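Cellulose synthase 1 (Gluconacetobacter xylinus, PDB 4I86) is a cellulose synthase catalytic subunit whose C-terminal PilZ domain, the part crystallised, belongs to a family of small cyclic di-GMP-binding regulatory domains. Local coordinates at residues E66-P71 / I98-G103; A14-E19 / I59-D64; E34-G39 / F84-D89; G25-T30 / W47-S52. All blocks are in the same frame, centred on the assembly; numbering follows the deposited sequence.

Contact 1: residues E66-P71 / I98-G103; sequences EELILP and IRLVFG
Arg99, on one turn of the C-terminal helix, reaches past Leu68 to Glu66 at the start of strand 66-77. Its CB leaves the helix toward the strand and CG carries the chain onward, until Arg99 CD passes 4.1 Å from Glu66 OE1, a loose approach. A turn about the CG-CD bond (chi3 -81°) then brings the guanidinium against Leu68. Arg99 CZ lies 3.7 Å from Leu68 CD2, and NH1 is closer still, so the methyl packs obliquely against the group. At the tip, Arg99 NH1 donates to Glu66 OE1 at 3.2 Å, a long salt bridge with a bent N-H...O angle of 145°. OE1 sits at the guanidinium edge but is approached from its anti side, and the two flat groups are tilted to each other. Gln92, earlier on the helix, also touches Arg99.

Beneath this polar rim the contact is apolar. Leu68 CD1 meets Leu100 CB at 3.8 Å, and two residues on Leu70 CD2 meets Leu100 CD2 at 4.1 Å. Trp86 touches both Leu70 and Leu100 and continues this buried layer. The helix crosses the strand at -119°, with segment axes 9.9 Å apart, as a C-terminal helix laid across the side of the antiparallel β-barrel of a PilZ domain.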
loop_
_atom_site.group_PDB
_atom_site.type_symbol
_atom_site.label_atom_id
_atom_site.label_comp_id
_atom_site.label_asym_id
_atom_site.label_seq_id
_atom_site.Cartn_x
_atom_site.Cartn_y
_atom_site.Cartn_z
ATOM N N GLU A 66 -1.862 -0.462 -16.042
ATOM C CA GLU A 66 -1.139 -1.611 -15.505
ATOM C C GLU A 66 -1.669 -2.026 -14.130
ATOM O O GLU A 66 -1.932 -1.186 -13.267
ATOM C CB GLU A 66 0.363 -1.306 -15.405
ATOM C CG GLU A 66 1.070 -1.098 -16.747
ATOM C CD GLU A 66 2.309 -0.210 -16.627
ATOM O OE1 GLU A 66 3.014 -0.286 -15.589
ATOM O OE2 GLU A 66 2.574 0.578 -17.568
ATOM N N GLU A 67 -1.827 -3.329 -13.930
ATOM C CA GLU A 67 -2.161 -3.848 -12.610
ATOM C C GLU A 67 -0.890 -3.880 -11.745
ATOM O O GLU A 67 0.160 -4.366 -12.184
ATOM C CB GLU A 67 -2.754 -5.252 -12.737
ATOM C CG GLU A 67 -3.251 -5.872 -11.453
ATOM C CD GLU A 67 -3.714 -7.315 -11.667
ATOM O OE1 GLU A 67 -2.940 -8.110 -12.263
ATOM O OE2 GLU A 67 -4.845 -7.651 -11.245
ATOM N N LEU A 68 -0.972 -3.338 -10.530
ATOM C CA LEU A 68 0.161 -3.386 -9.605
ATOM C C LEU A 68 -0.263 -4.126 -8.355
ATOM O O LEU A 68 -1.236 -3.743 -7.701
ATOM C CB LEU A 68 0.638 -1.978 -9.218
ATOM C CG LEU A 68 0.949 -1.040 -10.386
ATOM C CD1 LEU A 68 1.375 0.333 -9.888
ATOM C CD2 LEU A 68 2.024 -1.645 -11.271
ATOM N N ILE A 69 0.478 -5.170 -8.002
ATOM C CA ILE A 69 0.164 -5.928 -6.796
ATOM C C ILE A 69 1.376 -5.909 -5.876
ATOM O O ILE A 69 2.448 -6.371 -6.256
ATOM C CB ILE A 69 -0.242 -7.386 -7.145
ATOM C CG1 ILE A 69 -1.507 -7.362 -7.998
ATOM C CG2 ILE A 69 -0.418 -8.197 -5.847
ATOM C CD1 ILE A 69 -1.778 -8.607 -8.789
ATOM N N LEU A 70 1.218 -5.347 -4.682
ATOM C CA LEU A 70 2.365 -5.133 -3.816
ATOM C C LEU A 70 2.152 -5.729 -2.434
ATOM O O LEU A 70 1.196 -5.363 -1.748
ATOM C CB LEU A 70 2.669 -3.632 -3.692
ATOM C CG LEU A 70 2.680 -2.769 -4.975
ATOM C CD1 LEU A 70 1.306 -2.185 -5.254
ATOM C CD2 LEU A 70 3.697 -1.660 -4.834
ATOM N N PRO A 71 3.048 -6.636 -2.008
ATOM C CA PRO A 71 2.978 -7.130 -0.622
ATOM C C PRO A 71 3.268 -5.984 0.329
ATOM O O PRO A 71 3.999 -5.048 -0.022
ATOM C CB PRO A 71 4.121 -8.157 -0.534
ATOM C CG PRO A 71 4.465 -8.484 -1.947
ATOM C CD PRO A 71 4.179 -7.221 -2.742
ATOM N N ILE A 98 8.494 1.307 -7.135
ATOM C CA ILE A 98 9.019 2.417 -7.928
ATOM C C ILE A 98 8.015 2.837 -9.011
ATOM O O ILE A 98 7.741 4.031 -9.196
ATOM C CB ILE A 98 10.406 2.074 -8.552
ATOM C CG1 ILE A 98 11.472 1.933 -7.463
ATOM C CG2 ILE A 98 10.813 3.094 -9.602
ATOM C CD1 ILE A 98 12.846 1.450 -7.970
ATOM N N ARG A 99 7.461 1.865 -9.732
ATOM C CA ARG A 99 6.526 2.186 -10.814
ATOM C C ARG A 99 5.314 2.954 -10.293
ATOM O O ARG A 99 4.846 3.884 -10.934
ATOM C CB ARG A 99 6.056 0.917 -11.543
ATOM C CG ARG A 99 7.076 0.343 -12.525
ATOM C CD ARG A 99 6.427 -0.719 -13.446
ATOM N NE ARG A 99 6.328 -2.008 -12.789
ATOM C CZ ARG A 99 5.247 -2.777 -12.788
ATOM N NH1 ARG A 99 4.149 -2.405 -13.429
ATOM N NH2 ARG A 99 5.278 -3.931 -12.147
ATOM N N LEU A 100 4.791 2.522 -9.150
ATOM C CA LEU A 100 3.677 3.184 -8.485
ATOM C C LEU A 100 4.001 4.612 -8.063
ATOM O O LEU A 100 3.307 5.554 -8.455
ATOM C CB LEU A 100 3.249 2.387 -7.250
ATOM C CG LEU A 100 2.111 2.938 -6.373
ATOM C CD1 LEU A 100 0.833 3.171 -7.188
ATOM C CD2 LEU A 100 1.830 1.997 -5.183
ATOM N N VAL A 101 5.042 4.768 -7.252
ATOM C CA VAL A 101 5.415 6.079 -6.723
ATOM C C VAL A 101 5.862 7.058 -7.805
ATOM O O VAL A 101 5.373 8.182 -7.855
ATOM C CB VAL A 101 6.524 5.964 -5.653
ATOM C CG1 VAL A 101 6.990 7.360 -5.190
ATOM C CG2 VAL A 101 6.037 5.146 -4.480
ATOM N N PHE A 102 6.788 6.645 -8.668
ATOM C CA PHE A 102 7.235 7.525 -9.758
ATOM C C PHE A 102 6.211 7.626 -10.895
ATOM O O PHE A 102 6.176 8.640 -11.607
ATOM C CB PHE A 102 8.603 7.113 -10.320
ATOM C CG PHE A 102 9.777 7.420 -9.395
ATOM C CD1 PHE A 102 10.622 8.496 -9.648
ATOM C CD2 PHE A 102 10.048 6.613 -8.300
ATOM C CE1 PHE A 102 11.698 8.778 -8.806
ATOM C CE2 PHE A 102 11.121 6.900 -7.436
ATOM C CZ PHE A 102 11.948 7.983 -7.701
ATOM N N GLY A 103 5.390 6.590 -11.082
ATOM C CA GLY A 103 4.333 6.650 -12.087
ATOM C C GLY A 103 3.364 7.758 -11.710
ATOM O O GLY A 103 2.841 8.473 -12.570
#

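Contact 2: residues A14-E19 / I59-D64; sequences ATIPVE and IRTVLD
Glu19 and Arg60 face each other across two antiparallel strands and are joined by both backbone and side chains. The backbone bonds form a hydrogen-bonded pair: Arg60 N gives to Glu19 O at 2.8 Å and Glu19 N to Arg60 O at 2.9 Å, both nearly straight. Weaker CA-H...O contacts run alongside, from Val18 CA to Arg60 O and from Ile59 CA to Glu19 O.

The salt bridge lies on the sheet face that Glu19 and Arg60 share. Their side chains run side by side in one direction, Arg60 fully extended as far as NE and Glu19 bent at chi2 (140°) so that its carboxylate turns in. Arg60 NH1 meets the syn lone pair of Glu19 OE1 at 2.9 Å, with the two planes only 15° apart. Glu67 of the next strand takes NE of the same guanidinium, so two carboxylates hold its orientation.

A side-chain-to-backbone bond runs from Thr61 OG1 to Pro17 O; at 2.5 Å it is unusually short, so its exact length is doubtful.

Apolar contact is made by Val18, whose CB lies 4.2 Å from Ile59 CG2 and whose CG1 lies 3.7 Å from Thr61 CB. From the loop before the strand, Ile16 CD1 comes crosswise to Thr61 OG1 at 3.6 Å, plain van der Waals packing. Ile16 then continues to Leu100 and Leu104 of the helix. This is the pairing of strands 17-22 and 55-63, with Glu19 and Arg60 on one face and Val18 and Thr61 on the other, characteristic of the closed antiparallel β-barrel of PilZ domains.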
loop_
_atom_site.group_PDB
_atom_site.type_symbol
_atom_site.label_atom_id
_atom_site.label_comp_id
_atom_site.label_asym_id
_atom_site.label_seq_id
_atom_site.Cartn_x
_atom_site.Cartn_y
_atom_site.Cartn_z
ATOM N N ALA A 14 -1.751 11.404 -3.413
ATOM C CA ALA A 14 -2.468 10.936 -4.590
ATOM C C ALA A 14 -3.682 10.131 -4.173
ATOM O O ALA A 14 -3.676 9.462 -3.141
ATOM C CB ALA A 14 -1.562 10.099 -5.474
ATOM N N THR A 15 -4.724 10.201 -4.991
ATOM C CA THR A 15 -5.964 9.519 -4.701
ATOM C C THR A 15 -6.217 8.467 -5.773
ATOM O O THR A 15 -6.592 8.795 -6.906
ATOM C CB THR A 15 -7.149 10.508 -4.677
ATOM O OG1 THR A 15 -6.944 11.471 -3.636
ATOM C CG2 THR A 15 -8.464 9.761 -4.423
ATOM N N ILE A 16 -6.007 7.202 -5.417
ATOM C CA ILE A 16 -6.259 6.109 -6.347
ATOM C C ILE A 16 -6.905 4.935 -5.651
ATOM O O ILE A 16 -6.542 4.596 -4.518
ATOM C CB ILE A 16 -4.980 5.680 -7.129
ATOM C CG1 ILE A 16 -3.959 5.000 -6.226
ATOM C CG2 ILE A 16 -4.346 6.884 -7.818
ATOM C CD1 ILE A 16 -2.798 4.417 -6.996
ATOM N N PRO A 17 -7.891 4.319 -6.320
ATOM C CA PRO A 17 -8.589 3.167 -5.752
ATOM C C PRO A 17 -7.598 2.031 -5.485
ATOM O O PRO A 17 -6.699 1.767 -6.296
ATOM C CB PRO A 17 -9.564 2.754 -6.871
ATOM C CG PRO A 17 -9.687 3.969 -7.733
ATOM C CD PRO A 17 -8.360 4.647 -7.677
ATOM N N VAL A 18 -7.782 1.352 -4.362
ATOM C CA VAL A 18 -6.971 0.189 -4.053
ATOM C C VAL A 18 -7.837 -0.857 -3.384
ATOM O O VAL A 18 -8.872 -0.531 -2.794
ATOM C CB VAL A 18 -5.794 0.563 -3.122
ATOM C CG1 VAL A 18 -4.868 1.561 -3.801
ATOM C CG2 VAL A 18 -6.318 1.137 -1.812
ATOM N N GLU A 19 -7.415 -2.115 -3.474
ATOM C CA GLU A 19 -8.053 -3.185 -2.722
ATOM C C GLU A 19 -6.988 -3.801 -1.831
ATOM O O GLU A 19 -5.827 -3.922 -2.236
ATOM C CB GLU A 19 -8.643 -4.239 -3.667
ATOM C CG GLU A 19 -9.474 -3.645 -4.797
ATOM C CD GLU A 19 -9.249 -4.356 -6.121
ATOM O OE1 GLU A 19 -8.190 -5.014 -6.277
ATOM O OE2 GLU A 19 -10.132 -4.271 -7.013
ATOM N N ILE A 59 -1.696 -5.395 -1.521
ATOM C CA ILE A 59 -2.397 -4.217 -1.998
ATOM C C ILE A 59 -2.464 -4.274 -3.522
ATOM O O ILE A 59 -1.462 -4.528 -4.189
ATOM C CB ILE A 59 -1.698 -2.919 -1.543
ATOM C CG1 ILE A 59 -1.728 -2.816 -0.013
ATOM C CG2 ILE A 59 -2.345 -1.703 -2.169
ATOM C CD1 ILE A 59 -1.158 -1.541 0.510
ATOM N N ARG A 60 -3.662 -4.090 -4.068
ATOM C CA ARG A 60 -3.835 -4.130 -5.511
ATOM C C ARG A 60 -4.410 -2.809 -5.999
ATOM O O ARG A 60 -5.277 -2.214 -5.356
ATOM C CB ARG A 60 -4.742 -5.290 -5.909
ATOM C CG ARG A 60 -5.066 -5.338 -7.396
ATOM C CD ARG A 60 -5.847 -6.577 -7.759
ATOM N NE ARG A 60 -6.035 -6.657 -9.207
ATOM C CZ ARG A 60 -7.088 -6.160 -9.849
ATOM N NH1 ARG A 60 -8.050 -5.551 -9.166
ATOM N NH2 ARG A 60 -7.174 -6.268 -11.171
ATOM N N THR A 61 -3.926 -2.347 -7.139
ATOM C CA THR A 61 -4.462 -1.135 -7.732
ATOM C C THR A 61 -4.085 -1.130 -9.194
ATOM O O THR A 61 -3.411 -2.057 -9.673
ATOM C CB THR A 61 -3.903 0.133 -7.022
ATOM O OG1 THR A 61 -4.565 1.302 -7.519
ATOM C CG2 THR A 61 -2.376 0.258 -7.231
ATOM N N VAL A 62 -4.515 -0.089 -9.895
ATOM C CA VAL A 62 -4.191 0.076 -11.308
ATOM C C VAL A 62 -3.626 1.477 -11.562
ATOM O O VAL A 62 -4.055 2.467 -10.960
ATOM C CB VAL A 62 -5.432 -0.214 -12.203
ATOM C CG1 VAL A 62 -5.145 0.100 -13.681
ATOM C CG2 VAL A 62 -5.878 -1.674 -12.034
ATOM N N LEU A 63 -2.639 1.558 -12.436
ATOM C CA LEU A 63 -2.043 2.833 -12.767
ATOM C C LEU A 63 -1.595 2.740 -14.201
ATOM O O LEU A 63 -0.956 1.761 -14.579
ATOM C CB LEU A 63 -0.838 3.098 -11.872
ATOM C CG LEU A 63 -0.215 4.486 -12.035
ATOM C CD1 LEU A 63 -1.153 5.539 -11.488
ATOM C CD2 LEU A 63 1.131 4.549 -11.325
ATOM N N ASP A 64 -1.939 3.747 -15.004
ATOM C CA ASP A 64 -1.574 3.767 -16.416
ATOM C C ASP A 64 -1.932 2.450 -17.100
ATOM O O ASP A 64 -1.153 1.926 -17.902
ATOM C CB ASP A 64 -0.076 4.041 -16.582
ATOM C CG ASP A 64 0.373 5.311 -15.872
ATOM O OD1 ASP A 64 -0.467 6.223 -15.680
ATOM O OD2 ASP A 64 1.568 5.397 -15.508
#

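Contact 3: residues E34-G39 / F84-D89; sequences EDLSMG and FIWTID
Trp86 buries more surface than any other residue here, its indole edge pressed against the backbone of residues 37-39. Trp86 NE1 donates to Ser37 O at 2.9 Å, arriving almost in line with the carbonyl and exactly in the plane of the ring, so the bond fixes how the indole is rotated and satisfies its buried N-H. The same edge meets Met38 O, 3.4 Å from Trp86 CD1. Farther round, Leu36 CD2 touches Trp86 CZ2 at 3.9 Å, its side chain crossing the indole at about a right angle. With CG set beside the backbone N (chi1 -54°), the ring is directed at this turn, while Leu70 and Val97 also touch it.

Gly39, second in buried surface, lies beside the indole with its carbonyl carbon 3.3 Å from Trp86 CD1. Its carbonyl oxygen accepts from Trp86 N at 3.0 Å, the donor tilted 24° from the carbonyl plane. One water donates to Gly39 O at 2.7 Å and also to Trp86 O, so Gly39 O is gripped twice and the water ties Trp86 O to the oxygen that already accepts from Trp86 N.

Leu36, third, carries this packing on to Leu100 and Leu104 of the helix. The turn itself is held by Ser37 OG, which accepts from Gly39 N in an ST turn and is also bonded to Gly40 N. Asp35, Ser37 and Gly40 spell the D-x-S-x-x-G signature of PilZ domains, which in relatives takes part in binding cyclic di-GMP; here Trp86 holds that turn from the buried side, next to helix 91-105.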
loop_
_atom_site.group_PDB
_atom_site.type_symbol
_atom_site.label_atom_id
_atom_site.label_comp_id
_atom_site.label_asym_id
_atom_site.label_seq_id
_atom_site.Cartn_x
_atom_site.Cartn_y
_atom_site.Cartn_z
ATOM N N GLU A 34 -4.137 8.051 0.050
ATOM C CA GLU A 34 -3.976 9.448 0.441
ATOM C C GLU A 34 -2.585 9.919 0.029
ATOM O O GLU A 34 -2.413 10.985 -0.567
ATOM C CB GLU A 34 -4.175 9.593 1.950
ATOM C CG GLU A 34 -5.591 9.266 2.406
ATOM C CD GLU A 34 -5.710 9.195 3.913
ATOM O OE1 GLU A 34 -4.780 9.673 4.597
ATOM O OE2 GLU A 34 -6.722 8.654 4.411
ATOM N N ASP A 35 -1.585 9.102 0.334
ATOM C CA ASP A 35 -0.240 9.376 -0.136
ATOM C C ASP A 35 0.490 8.064 -0.346
ATOM O O ASP A 35 0.127 7.037 0.236
ATOM C CB ASP A 35 0.519 10.220 0.874
ATOM C CG ASP A 35 0.853 9.442 2.128
ATOM O OD1 ASP A 35 0.091 9.564 3.102
ATOM O OD2 ASP A 35 1.861 8.695 2.136
ATOM N N LEU A 36 1.513 8.101 -1.188
ATOM C CA LEU A 36 2.348 6.940 -1.441
ATOM C C LEU A 36 3.776 7.415 -1.298
ATOM O O LEU A 36 4.074 8.560 -1.593
ATOM C CB LEU A 36 2.111 6.400 -2.856
ATOM C CG LEU A 36 0.724 5.775 -3.046
ATOM C CD1 LEU A 36 0.399 5.576 -4.498
ATOM C CD2 LEU A 36 0.658 4.452 -2.337
ATOM N N SER A 37 4.652 6.541 -0.822
ATOM C CA SER A 37 6.070 6.856 -0.757
ATOM C C SER A 37 6.859 5.597 -1.070
ATOM O O SER A 37 6.281 4.506 -1.209
ATOM C CB SER A 37 6.441 7.362 0.641
ATOM O OG SER A 37 6.056 6.402 1.607
ATOM N N MET A 38 8.175 5.741 -1.170
ATOM C CA MET A 38 9.044 4.578 -1.278
ATOM C C MET A 38 8.946 3.692 -0.023
ATOM O O MET A 38 9.303 2.518 -0.057
ATOM C CB MET A 38 10.494 5.012 -1.524
ATOM C CG MET A 38 10.765 5.511 -2.943
ATOM S SD MET A 38 10.243 4.390 -4.262
ATOM C CE MET A 38 11.112 2.865 -3.834
ATOM N N GLY A 39 8.454 4.250 1.081
ATOM C CA GLY A 39 8.351 3.495 2.322
ATOM C C GLY A 39 7.042 2.715 2.457
ATOM O O GLY A 39 7.010 1.598 2.980
ATOM N N PHE A 84 0.463 1.680 5.835
ATOM C CA PHE A 84 1.190 0.482 5.418
ATOM C C PHE A 84 2.666 0.772 5.169
ATOM O O PHE A 84 3.046 1.899 4.874
ATOM C CB PHE A 84 0.582 -0.082 4.125
ATOM C CG PHE A 84 -0.891 -0.396 4.221
ATOM C CD1 PHE A 84 -1.323 -1.698 4.401
ATOM C CD2 PHE A 84 -1.841 0.614 4.121
ATOM C CE1 PHE A 84 -2.675 -1.993 4.491
ATOM C CE2 PHE A 84 -3.197 0.321 4.210
ATOM C CZ PHE A 84 -3.608 -0.981 4.396
ATOM N N ILE A 85 3.487 -0.266 5.298
ATOM C CA ILE A 85 4.849 -0.242 4.794
ATOM C C ILE A 85 5.003 -1.347 3.750
ATOM O O ILE A 85 4.514 -2.452 3.945
ATOM C CB ILE A 85 5.886 -0.459 5.923
ATOM C CG1 ILE A 85 5.574 -1.749 6.688
ATOM C CG2 ILE A 85 5.906 0.737 6.865
ATOM C CD1 ILE A 85 6.629 -2.123 7.715
ATOM N N TRP A 86 5.660 -1.044 2.636
ATOM C CA TRP A 86 5.905 -2.054 1.607
ATOM C C TRP A 86 6.796 -3.157 2.140
ATOM O O TRP A 86 7.660 -2.910 2.975
ATOM C CB TRP A 86 6.578 -1.419 0.392
ATOM C CG TRP A 86 5.824 -0.239 -0.162
ATOM C CD1 TRP A 86 6.289 1.031 -0.324
ATOM C CD2 TRP A 86 4.463 -0.231 -0.597
ATOM N NE1 TRP A 86 5.304 1.832 -0.853
ATOM C CE2 TRP A 86 4.172 1.076 -1.029
ATOM C CE3 TRP A 86 3.463 -1.212 -0.678
ATOM C CZ2 TRP A 86 2.927 1.428 -1.538
ATOM C CZ3 TRP A 86 2.233 -0.861 -1.176
ATOM C CH2 TRP A 86 1.969 0.451 -1.599
ATOM N N THR A 87 6.572 -4.369 1.633
ATOM C CA THR A 87 7.427 -5.529 1.847
ATOM C C THR A 87 8.135 -5.814 0.521
ATOM O O THR A 87 7.484 -6.082 -0.485
ATOM C CB THR A 87 6.573 -6.776 2.173
ATOM O OG1 THR A 87 5.895 -6.593 3.425
ATOM C CG2 THR A 87 7.441 -8.005 2.258
ATOM N N ILE A 88 9.459 -5.764 0.512
ATOM C CA ILE A 88 10.209 -5.912 -0.730
ATOM C C ILE A 88 11.209 -7.064 -0.614
ATOM O O ILE A 88 12.247 -6.931 0.044
ATOM C CB ILE A 88 10.982 -4.606 -1.059
ATOM C CG1 ILE A 88 10.032 -3.401 -1.122
ATOM C CG2 ILE A 88 11.746 -4.751 -2.379
ATOM C CD1 ILE A 88 10.702 -2.100 -1.562
ATOM N N ASP A 89 10.912 -8.188 -1.256
ATOM C CA ASP A 89 11.763 -9.375 -1.130
ATOM C C ASP A 89 12.486 -9.737 -2.421
ATOM O O ASP A 89 13.172 -10.764 -2.487
ATOM C CB ASP A 89 10.929 -10.584 -0.702
ATOM C CG ASP A 89 10.291 -10.403 0.652
ATOM O OD1 ASP A 89 10.936 -9.818 1.555
ATOM O OD2 ASP A 89 9.143 -10.857 0.812
HETATM O O HOH W 1 8.876 -0.353 3.340
#

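Contact 4: residues G25-T30 / W47-S52; sequences GSIIVT and WPAKLS
The indole of Trp47 receives Ile27 over one face and Val29 at its edge. Ile27 CG2 sits 3.9 Å from the centroid of the six-membered ring and 16° off its normal, a CH-pi contact that brings the methyl to CH2 and CZ3 alike. Pro48 CD, from the next residue, lies over the same face nearer the rim. At the edge, close to the ring plane, Val29 CG2 approaches Trp47 CE3 at 4.1 Å. Both aliphatic side chains cross the indole at about a right angle. The first torsion of Trp47 (chi1 -164°) turns the ring back toward segment 25-30.

The Pro48 ring adds a second apolar surface. Pro48 CG touches Ile27 CG2 at 3.6 Å, the two side chains passing each other in opposite directions, and Pro48 CD meets Val29 CG1 at 3.9 Å. Ile27 CG2 thus rests on the indole face beside the proline ring, touching both. The other branch of Ile27 goes farther: its CD1 reaches Trp47 CZ2 at 4.0 Å and, a little more distantly, the methyl CB of Ala49. No hydrogen bond joins the two segments, so the contact is held by apolar surfaces alone.

It lies near the protein surface, where the loop between strands 40-44 and 55-63 folds back over the start of strand 28-36. Val20 and Asn22 of strand 17-22 also touch Trp47, and Asn22 OD1 accepts from Ile27 N. Ile74 and Ala77 of strand 66-77 meet the indole as well, so one tryptophan from the loop joins three strands at this end of the barrel.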
loop_
_atom_site.group_PDB
_atom_site.type_symbol
_atom_site.label_atom_id
_atom_site.label_comp_id
_atom_site.label_asym_id
_atom_site.label_seq_id
_atom_site.Cartn_x
_atom_site.Cartn_y
_atom_site.Cartn_z
ATOM N N GLY A 25 -6.538 -14.232 3.363
ATOM C CA GLY A 25 -7.758 -13.949 2.620
ATOM C C GLY A 25 -9.002 -13.797 3.479
ATOM O O GLY A 25 -10.108 -13.632 2.950
ATOM N N SER A 26 -8.827 -13.841 4.800
ATOM C CA SER A 26 -9.945 -13.694 5.742
ATOM C C SER A 26 -10.500 -12.270 5.761
ATOM O O SER A 26 -11.655 -12.036 6.140
ATOM C CB SER A 26 -9.528 -14.120 7.157
ATOM O OG SER A 26 -8.299 -13.513 7.536
ATOM N N ILE A 27 -9.681 -11.312 5.346
ATOM C CA ILE A 27 -10.131 -9.922 5.265
ATOM C C ILE A 27 -9.818 -9.308 3.901
ATOM O O ILE A 27 -8.715 -9.475 3.367
ATOM C CB ILE A 27 -9.502 -9.057 6.380
ATOM C CG1 ILE A 27 -9.834 -9.632 7.765
ATOM C CG2 ILE A 27 -9.965 -7.613 6.268
ATOM C CD1 ILE A 27 -9.059 -8.979 8.909
ATOM N N ILE A 28 -10.800 -8.603 3.348
ATOM C CA ILE A 28 -10.662 -7.909 2.075
ATOM C C ILE A 28 -11.459 -6.616 2.106
ATOM O O ILE A 28 -12.673 -6.637 2.356
ATOM C CB ILE A 28 -11.203 -8.735 0.901
ATOM C CG1 ILE A 28 -10.438 -10.054 0.756
ATOM C CG2 ILE A 28 -11.154 -7.914 -0.390
ATOM C CD1 ILE A 28 -10.888 -10.844 -0.445
ATOM N N VAL A 29 -10.789 -5.493 1.848
ATOM C CA VAL A 29 -11.477 -4.207 1.845
ATOM C C VAL A 29 -11.035 -3.373 0.667
ATOM O O VAL A 29 -10.038 -3.683 0.014
ATOM C CB VAL A 29 -11.237 -3.407 3.156
ATOM C CG1 VAL A 29 -11.561 -4.265 4.377
ATOM C CG2 VAL A 29 -9.787 -2.922 3.219
ATOM N N THR A 30 -11.787 -2.309 0.409
ATOM C CA THR A 30 -11.510 -1.388 -0.679
ATOM C C THR A 30 -11.318 -0.000 -0.069
ATOM O O THR A 30 -11.731 0.230 1.065
ATOM C CB THR A 30 -12.684 -1.405 -1.692
ATOM O OG1 THR A 30 -12.837 -2.740 -2.202
ATOM C CG2 THR A 30 -12.423 -0.467 -2.851
ATOM N N TRP A 47 -10.543 -0.879 8.303
ATOM C CA TRP A 47 -10.088 -2.236 8.623
ATOM C C TRP A 47 -10.956 -2.839 9.735
ATOM O O TRP A 47 -11.074 -2.257 10.819
ATOM C CB TRP A 47 -8.614 -2.187 9.051
ATOM C CG TRP A 47 -7.880 -3.508 9.059
ATOM C CD1 TRP A 47 -7.432 -4.189 10.154
ATOM C CD2 TRP A 47 -7.490 -4.289 7.914
ATOM N NE1 TRP A 47 -6.799 -5.349 9.766
ATOM C CE2 TRP A 47 -6.816 -5.430 8.398
ATOM C CE3 TRP A 47 -7.645 -4.131 6.532
ATOM C CZ2 TRP A 47 -6.298 -6.411 7.546
ATOM C CZ3 TRP A 47 -7.134 -5.106 5.688
ATOM C CH2 TRP A 47 -6.467 -6.227 6.197
ATOM N N PRO A 48 -11.557 -4.015 9.472
ATOM C CA PRO A 48 -12.574 -4.628 10.343
ATOM C C PRO A 48 -12.019 -5.516 11.454
ATOM O O PRO A 48 -12.631 -6.532 11.779
ATOM C CB PRO A 48 -13.365 -5.505 9.371
ATOM C CG PRO A 48 -12.309 -5.968 8.403
ATOM C CD PRO A 48 -11.377 -4.781 8.222
ATOM N N ALA A 49 -10.879 -5.156 12.020
ATOM C CA ALA A 49 -10.353 -5.890 13.157
ATOM C C ALA A 49 -9.355 -5.020 13.888
ATOM O O ALA A 49 -8.899 -4.008 13.358
ATOM C CB ALA A 49 -9.705 -7.190 12.702
ATOM N N LYS A 50 -9.032 -5.407 15.117
ATOM C CA LYS A 50 -8.006 -4.703 15.860
ATOM C C LYS A 50 -6.654 -5.278 15.503
ATOM O O LYS A 50 -6.471 -6.497 15.460
ATOM C CB LYS A 50 -8.252 -4.760 17.369
ATOM C CG LYS A 50 -9.137 -3.626 17.856
ATOM C CD LYS A 50 -8.653 -2.303 17.266
ATOM C CE LYS A 50 -9.383 -1.108 17.868
ATOM N NZ LYS A 50 -8.872 0.178 17.308
ATOM N N LEU A 51 -5.717 -4.386 15.215
ATOM C CA LEU A 51 -4.380 -4.795 14.837
ATOM C C LEU A 51 -3.594 -5.214 16.069
ATOM O O LEU A 51 -3.406 -4.408 16.984
ATOM C CB LEU A 51 -3.655 -3.630 14.162
ATOM C CG LEU A 51 -3.187 -3.813 12.723
ATOM C CD1 LEU A 51 -3.574 -5.194 12.200
ATOM C CD2 LEU A 51 -3.766 -2.713 11.849
ATOM N N SER A 52 -3.140 -6.463 16.109
ATOM C CA SER A 52 -2.083 -6.806 17.056
ATOM C C SER A 52 -0.907 -5.878 16.759
ATOM O O SER A 52 -0.428 -5.143 17.629
ATOM C CB SER A 52 -1.632 -8.254 16.880
ATOM O OG SER A 52 -0.236 -8.371 17.142
#

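In the fold
From the N terminus, contact 2 opens first, and pairing 14-19 with 59-64 closes a loop of 39 residues that holds strands 28-36 and 40-44 and the whole of contact 4. Contact 4 (25-30 with 47-52) is nested there, closing a short loop at the far end of the barrel. Segment 34-39 starts contact 3 further along strand 28-36; its partner 84-89 comes much later, so contact 3 crosses both of these and also contact 1. Contact 1 begins only after contact 2 has closed, and brings helix 91-105 back onto strand 66-77. Contacts 1, 2 and 3 touch one another through Leu36, Ile59, Leu63 and Leu100, tying barrel and helix together.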